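Local coordinates for fatty acid-binding protein homolog (PDB 6I8X) that binds fatty acids inside a beta-barrel and may sequester potentially toxic fatty acids and their peroxidation products, or help maintain the eggshell's lipid layer, at residues T107-K112 against T117-Y122; M133-K138 against T142-K147. All blocks are in the same frame, centred on the assembly; numbering follows the deposited sequence.

Both interactions are antiparallel hairpin pairings in one sheet, and they are joined in the middle: strands 119-127 and 130-137 are neighbours, so Tyr122 of interaction 1 packs against Met133 and Met135 of interaction 2. Interaction 1 is a surface contact of mostly partly exposed residues, mixed polar and aromatic, with an edge-to-face His-Tyr pair, a threonine pair, a salt bridge and a His-carboxylate bond beside a little aliphatic contact. Interaction 2 is buried; methionines, a threonine methyl and a tyrosine ring line its inner face, where Arg144 and Tyr146 approach the head of the bound vaccenic acid. A lysine-serine bond on its other face is the counterpart of interaction 1's threonine pair.

Interaction 1. Residues T107-K112 against T117-Y122. With EDO (1,2-ethanediol), chain H.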
# COMPACT_ATOMS: atom_id res chain seq x y z
N THR A 107 2.46 1.84 7.54
CA THR A 107 1.01 1.86 7.36
C THR A 107 0.66 2.74 6.14
O THR A 107 1.47 3.58 5.73
CB THR A 107 0.26 2.25 8.63
OG1 THR A 107 0.45 3.64 8.90
CG2 THR A 107 0.64 1.39 9.84
N GLU A 108 -0.51 2.49 5.55
CA GLU A 108 -1.02 3.20 4.39
C GLU A 108 -2.52 3.27 4.61
O GLU A 108 -3.22 2.25 4.57
CB GLU A 108 -0.67 2.45 3.09
CG GLU A 108 -1.17 3.09 1.81
CD GLU A 108 -0.94 2.28 0.54
OE1 GLU A 108 -0.15 1.30 0.57
OE2 GLU A 108 -1.51 2.64 -0.51
N THR A 109 -3.01 4.48 4.87
CA THR A 109 -4.40 4.72 5.16
C THR A 109 -5.06 5.42 3.98
O THR A 109 -4.53 6.39 3.45
CB THR A 109 -4.51 5.49 6.49
OG1 THR A 109 -3.71 4.80 7.47
CG2 THR A 109 -5.96 5.64 6.99
N HIS A 110 -6.22 4.89 3.57
CA HIS A 110 -7.04 5.43 2.49
C HIS A 110 -8.37 5.87 3.05
O HIS A 110 -8.98 5.16 3.85
CB HIS A 110 -7.29 4.39 1.39
CG HIS A 110 -6.07 4.02 0.60
ND1 HIS A 110 -6.04 4.12 -0.78
CD2 HIS A 110 -4.88 3.53 1.03
CE1 HIS A 110 -4.84 3.71 -1.15
NE2 HIS A 110 -4.10 3.36 -0.10
N ILE A 111 -8.79 7.06 2.65
CA ILE A 111 -10.11 7.61 2.96
C ILE A 111 -10.72 7.92 1.60
O ILE A 111 -10.10 8.64 0.82
CB ILE A 111 -10.09 8.86 3.90
CG1 ILE A 111 -9.35 8.59 5.23
CG2 ILE A 111 -11.52 9.33 4.15
CD1 ILE A 111 -9.09 9.87 6.12
N LYS A 112 -11.91 7.39 1.30
CA LYS A 112 -12.56 7.72 0.03
C LYS A 112 -13.06 9.17 0.07
O LYS A 112 -13.60 9.61 1.09
CB LYS A 112 -13.69 6.72 -0.29
CG LYS A 112 -13.16 5.44 -0.89
CD LYS A 112 -14.20 4.36 -1.00
CE LYS A 112 -13.57 3.06 -1.43
NZ LYS A 112 -14.50 1.91 -1.31
N THR A 117 -16.63 8.13 5.17
CA THR A 117 -16.89 7.10 6.20
C THR A 117 -16.08 5.83 5.89
O THR A 117 -15.84 5.02 6.78
CB THR A 117 -18.40 6.82 6.31
OG1 THR A 117 -18.89 6.29 5.07
CG2 THR A 117 -19.21 8.06 6.71
N ASP A 118 -15.67 5.66 4.62
CA ASP A 118 -14.87 4.53 4.18
C ASP A 118 -13.36 4.79 4.44
O ASP A 118 -12.67 5.40 3.61
CB ASP A 118 -15.16 4.19 2.71
CG ASP A 118 -14.83 2.75 2.34
OD1 ASP A 118 -14.03 2.12 3.07
OD2 ASP A 118 -15.36 2.27 1.32
N VAL A 119 -12.88 4.37 5.63
CA VAL A 119 -11.51 4.52 6.11
C VAL A 119 -10.89 3.14 6.30
O VAL A 119 -11.46 2.31 7.01
CB VAL A 119 -11.43 5.34 7.44
CG1 VAL A 119 -10.00 5.42 7.98
CG2 VAL A 119 -12.01 6.74 7.26
N GLU A 120 -9.73 2.90 5.67
CA GLU A 120 -9.03 1.63 5.78
C GLU A 120 -7.51 1.78 5.81
O GLU A 120 -6.94 2.47 4.96
CB GLU A 120 -9.48 0.66 4.68
CG GLU A 120 -8.71 -0.65 4.75
CD GLU A 120 -9.30 -1.85 4.04
OE1 GLU A 120 -9.77 -1.69 2.89
OE2 GLU A 120 -9.20 -2.97 4.59
N THR A 121 -6.86 1.08 6.76
CA THR A 121 -5.41 1.03 6.92
C THR A 121 -4.81 -0.32 6.49
O THR A 121 -5.30 -1.38 6.92
CB THR A 121 -5.02 1.43 8.35
OG1 THR A 121 -5.60 2.70 8.65
CG2 THR A 121 -3.49 1.49 8.56
N TYR A 122 -3.74 -0.27 5.67
CA TYR A 122 -2.96 -1.45 5.25
C TYR A 122 -1.61 -1.39 5.95
O TYR A 122 -1.03 -0.32 6.09
CB TYR A 122 -2.74 -1.51 3.73
CG TYR A 122 -4.00 -1.31 2.92
CD1 TYR A 122 -5.05 -2.21 3.01
CD2 TYR A 122 -4.16 -0.20 2.10
CE1 TYR A 122 -6.22 -2.04 2.27
CE2 TYR A 122 -5.34 0.01 1.38
CZ TYR A 122 -6.36 -0.92 1.46
OH TYR A 122 -7.51 -0.74 0.73
C1 EDO H . -4.98 -4.35 9.53
O1 EDO H . -4.01 -3.33 9.32
C2 EDO H . -4.29 -5.74 9.67
O2 EDO H . -3.24 -5.64 10.61
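The edge of the Tyr122 ring is turned toward the face of the His110 imidazole in an offset edge-to-face pair, planes at 66°, with Tyr122 CE2 3.6 Å from His110 CD2. On the other face of the sheet Thr109 OG1 and Thr121 OG1 share a hydrogen bond of 3.1 Å, and Ile111 lies alongside Val119, the two pointing the same way, Ile111 CG1 3.8 Å from Val119 CG2. At the turn end the extended chain of Lys112 makes a 2.8 Å salt bridge in which its NZ comes to Asp118 OD2 from above the carboxylate plane. This is the hairpin of strands 105-112 and 119-127 in the fatty acid-binding protein barrel; Glu108-Tyr122 and His110-Glu120 are its hydrogen-bonded pairs, the latter joined by a bond in each direction, His110 N to Glu120 O being 2.9 Å.

Further out, Glu108 fixes the imidazole: with CG anti to the backbone N (chi1 179°) and the chain extended, its OE2 accepts from His110 NE2 at 2.7 Å, lying in the ring plane. The other ring nitrogen, His110 ND1, is hydrogen-bonded to His94 ND1, while Tyr124 holds the second carboxylate oxygen of Glu108. Arg32 bridges Asp118 and Glu120, and Tyr28 also bonds Glu120, tying this strand to the helix 25-31 region.

Interaction 2. Residues M133-K138 against T142-K147; sequences MKMSWK and TSRYYK. With VCA (vaccenic acid), chain C.
The Tyr146 ring meets Met133 CB obliquely, CE1 lying 4.0 Å from that carbon, and has acid oxygen O1 of the vaccenic acid at its edge, near the ring plane. The Tyr146 OH lies 2.7 Å from O1 of the ligand. The other flat group, the Arg144 guanidinium, has the fatty acid at its edge as well: NH2 is 3.7 Å from ligand C3, close to the guanidinium plane. Bends at chi2 and chi3 (-100° and -86°) fold the Arg144 chain, whose NH1 forms a salt bridge with Asp22, while Phe25 makes a cation-pi contact with the group.

Met133 has CG anti to the backbone N (chi1 -171°) and stays extended, which takes its CE to 3.8 Å from ligand O2. Beside it Met135 and Thr142 run side by side, SD to CG2 3.8 Å, and the hydroxyl of Thr142 is bonded to the carbonyl of Glu23. On the opposite face of the sheet Lys134 bends at its last torsion, so that Lys134 NZ donates a hydrogen bond to Ser143 OG at 3.1 Å. The backbones form an antiparallel hairpin of strands 130-137 and 140-148, with Met133-Arg144 and Met135-Thr142 as hydrogen-bonded pairs; Met133 N to Arg144 O is 2.8 Å.

Tyr146 and Arg144 therefore put polar groups by the acid head inside the barrel, where Lys49 NZ is hydrogen-bonded to the ligand. Lys49 and Arg144 would probably polarise the head group, the charge of Arg144 being partly balanced by Asp22.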
# COMPACT_ATOMS: atom_id res chain seq x y z
N MET A 133 1.97 -7.63 3.23
CA MET A 133 0.93 -6.65 3.33
C MET A 133 -0.24 -7.28 4.06
O MET A 133 -0.77 -8.27 3.58
CB MET A 133 0.49 -6.15 1.96
CG MET A 133 -0.45 -4.96 2.05
SD MET A 133 -1.13 -4.69 0.42
CE MET A 133 -1.77 -3.09 0.60
N LYS A 134 -0.66 -6.69 5.18
CA LYS A 134 -1.77 -7.18 6.01
C LYS A 134 -2.94 -6.21 5.99
O LYS A 134 -2.78 -4.99 6.06
CB LYS A 134 -1.31 -7.43 7.47
CG LYS A 134 -0.28 -8.54 7.61
CD LYS A 134 0.09 -8.79 9.07
CE LYS A 134 1.22 -9.78 9.26
NZ LYS A 134 0.83 -11.19 8.92
N MET A 135 -4.15 -6.79 5.90
CA MET A 135 -5.41 -6.05 5.86
C MET A 135 -6.44 -6.80 6.68
O MET A 135 -6.38 -8.02 6.79
CB MET A 135 -5.92 -5.92 4.42
CG MET A 135 -4.91 -5.41 3.47
SD MET A 135 -4.69 -6.48 2.07
CE MET A 135 -5.91 -5.77 0.94
N SER A 136 -7.41 -6.05 7.22
CA SER A 136 -8.49 -6.56 8.05
C SER A 136 -9.78 -5.78 7.81
O SER A 136 -9.75 -4.54 7.80
CB SER A 136 -8.11 -6.48 9.52
OG SER A 136 -8.86 -7.41 10.27
N TRP A 137 -10.91 -6.50 7.62
CA TRP A 137 -12.23 -5.88 7.45
C TRP A 137 -13.30 -6.72 8.10
O TRP A 137 -13.39 -7.91 7.81
CB TRP A 137 -12.55 -5.64 5.97
CG TRP A 137 -13.65 -4.64 5.75
CD1 TRP A 137 -14.94 -4.92 5.41
CD2 TRP A 137 -13.55 -3.22 5.85
NE1 TRP A 137 -15.65 -3.75 5.27
CE2 TRP A 137 -14.82 -2.69 5.51
CE3 TRP A 137 -12.50 -2.32 6.14
CZ2 TRP A 137 -15.07 -1.31 5.49
CZ3 TRP A 137 -12.75 -0.96 6.10
CH2 TRP A 137 -14.02 -0.46 5.78
N LYS A 138 -14.10 -6.12 9.02
CA LYS A 138 -15.19 -6.81 9.74
C LYS A 138 -14.72 -8.13 10.42
O LYS A 138 -15.45 -9.13 10.38
CB LYS A 138 -16.39 -7.07 8.80
CG LYS A 138 -17.04 -5.83 8.21
CD LYS A 138 -18.08 -6.24 7.17
CE LYS A 138 -18.95 -5.08 6.74
NZ LYS A 138 -19.99 -5.52 5.76
N THR A 142 -6.24 -10.89 6.16
CA THR A 142 -5.52 -11.40 4.99
C THR A 142 -4.06 -10.90 4.98
O THR A 142 -3.79 -9.82 5.48
CB THR A 142 -6.28 -11.09 3.67
OG1 THR A 142 -5.61 -11.73 2.59
CG2 THR A 142 -6.38 -9.57 3.37
N SER A 143 -3.15 -11.71 4.43
CA SER A 143 -1.72 -11.39 4.26
C SER A 143 -1.38 -11.67 2.80
O SER A 143 -1.78 -12.69 2.27
CB SER A 143 -0.85 -12.27 5.16
OG SER A 143 -0.98 -11.80 6.49
N ARG A 144 -0.67 -10.74 2.15
CA ARG A 144 -0.26 -10.83 0.74
C ARG A 144 1.25 -10.72 0.79
O ARG A 144 1.78 -9.82 1.44
CB ARG A 144 -0.87 -9.66 -0.09
CG ARG A 144 -2.40 -9.55 -0.05
CD ARG A 144 -3.04 -10.14 -1.30
NE ARG A 144 -3.10 -9.16 -2.37
CZ ARG A 144 -3.32 -9.44 -3.65
NH1 ARG A 144 -3.51 -10.69 -4.05
NH2 ARG A 144 -3.37 -8.47 -4.54
N TYR A 145 1.94 -11.67 0.12
CA TYR A 145 3.39 -11.84 0.11
C TYR A 145 4.02 -11.36 -1.20
O TYR A 145 3.73 -11.91 -2.25
CB TYR A 145 3.77 -13.31 0.46
CG TYR A 145 3.23 -13.73 1.82
CD1 TYR A 145 1.92 -14.18 1.97
CD2 TYR A 145 4.00 -13.59 2.97
CE1 TYR A 145 1.40 -14.49 3.22
CE2 TYR A 145 3.50 -13.93 4.22
CZ TYR A 145 2.19 -14.37 4.34
OH TYR A 145 1.69 -14.71 5.57
N TYR A 146 4.90 -10.34 -1.12
CA TYR A 146 5.61 -9.70 -2.24
C TYR A 146 7.09 -9.95 -2.09
O TYR A 146 7.72 -9.55 -1.10
CB TYR A 146 5.37 -8.17 -2.25
CG TYR A 146 3.94 -7.76 -2.46
CD1 TYR A 146 3.02 -7.81 -1.42
CD2 TYR A 146 3.52 -7.24 -3.68
CE1 TYR A 146 1.69 -7.42 -1.60
CE2 TYR A 146 2.20 -6.82 -3.87
CZ TYR A 146 1.29 -6.94 -2.84
OH TYR A 146 -0.02 -6.55 -3.01
N LYS A 147 7.63 -10.66 -3.05
CA LYS A 147 9.03 -11.07 -3.10
C LYS A 147 9.87 -9.90 -3.56
O LYS A 147 9.57 -9.31 -4.60
CB LYS A 147 9.16 -12.30 -4.04
CG LYS A 147 10.56 -12.88 -4.18
CD LYS A 147 10.85 -13.96 -3.16
CE LYS A 147 12.09 -14.77 -3.47
NZ LYS A 147 13.32 -14.05 -3.08
O2 VCA C . -2.63 -3.00 -3.15
C1 VCA C . -2.79 -4.13 -3.80
O1 VCA C . -1.90 -4.91 -4.00
C2 VCA C . -4.20 -4.38 -4.27
C3 VCA C . -4.32 -5.05 -5.64
C4 VCA C . -5.72 -4.93 -6.22
C5 VCA C . -5.95 -5.70 -7.51
C6 VCA C . -5.63 -4.91 -8.76
C7 VCA C . -5.68 -5.75 -10.02
C8 VCA C . -7.05 -6.01 -10.63
C9 VCA C . -7.55 -4.89 -11.52
C10 VCA C . -8.98 -5.13 -12.01
C11 VCA C . -9.75 -3.86 -12.26
C12 VCA C . -10.18 -3.02 -11.34
C13 VCA C . -9.98 -3.16 -9.86
C14 VCA C . -10.81 -2.17 -9.03
C15 VCA C . -10.74 -2.41 -7.53
C16 VCA C . -9.35 -2.34 -6.92
C17 VCA C . -9.35 -2.50 -5.41
C18 VCA C . -8.04 -2.11 -4.77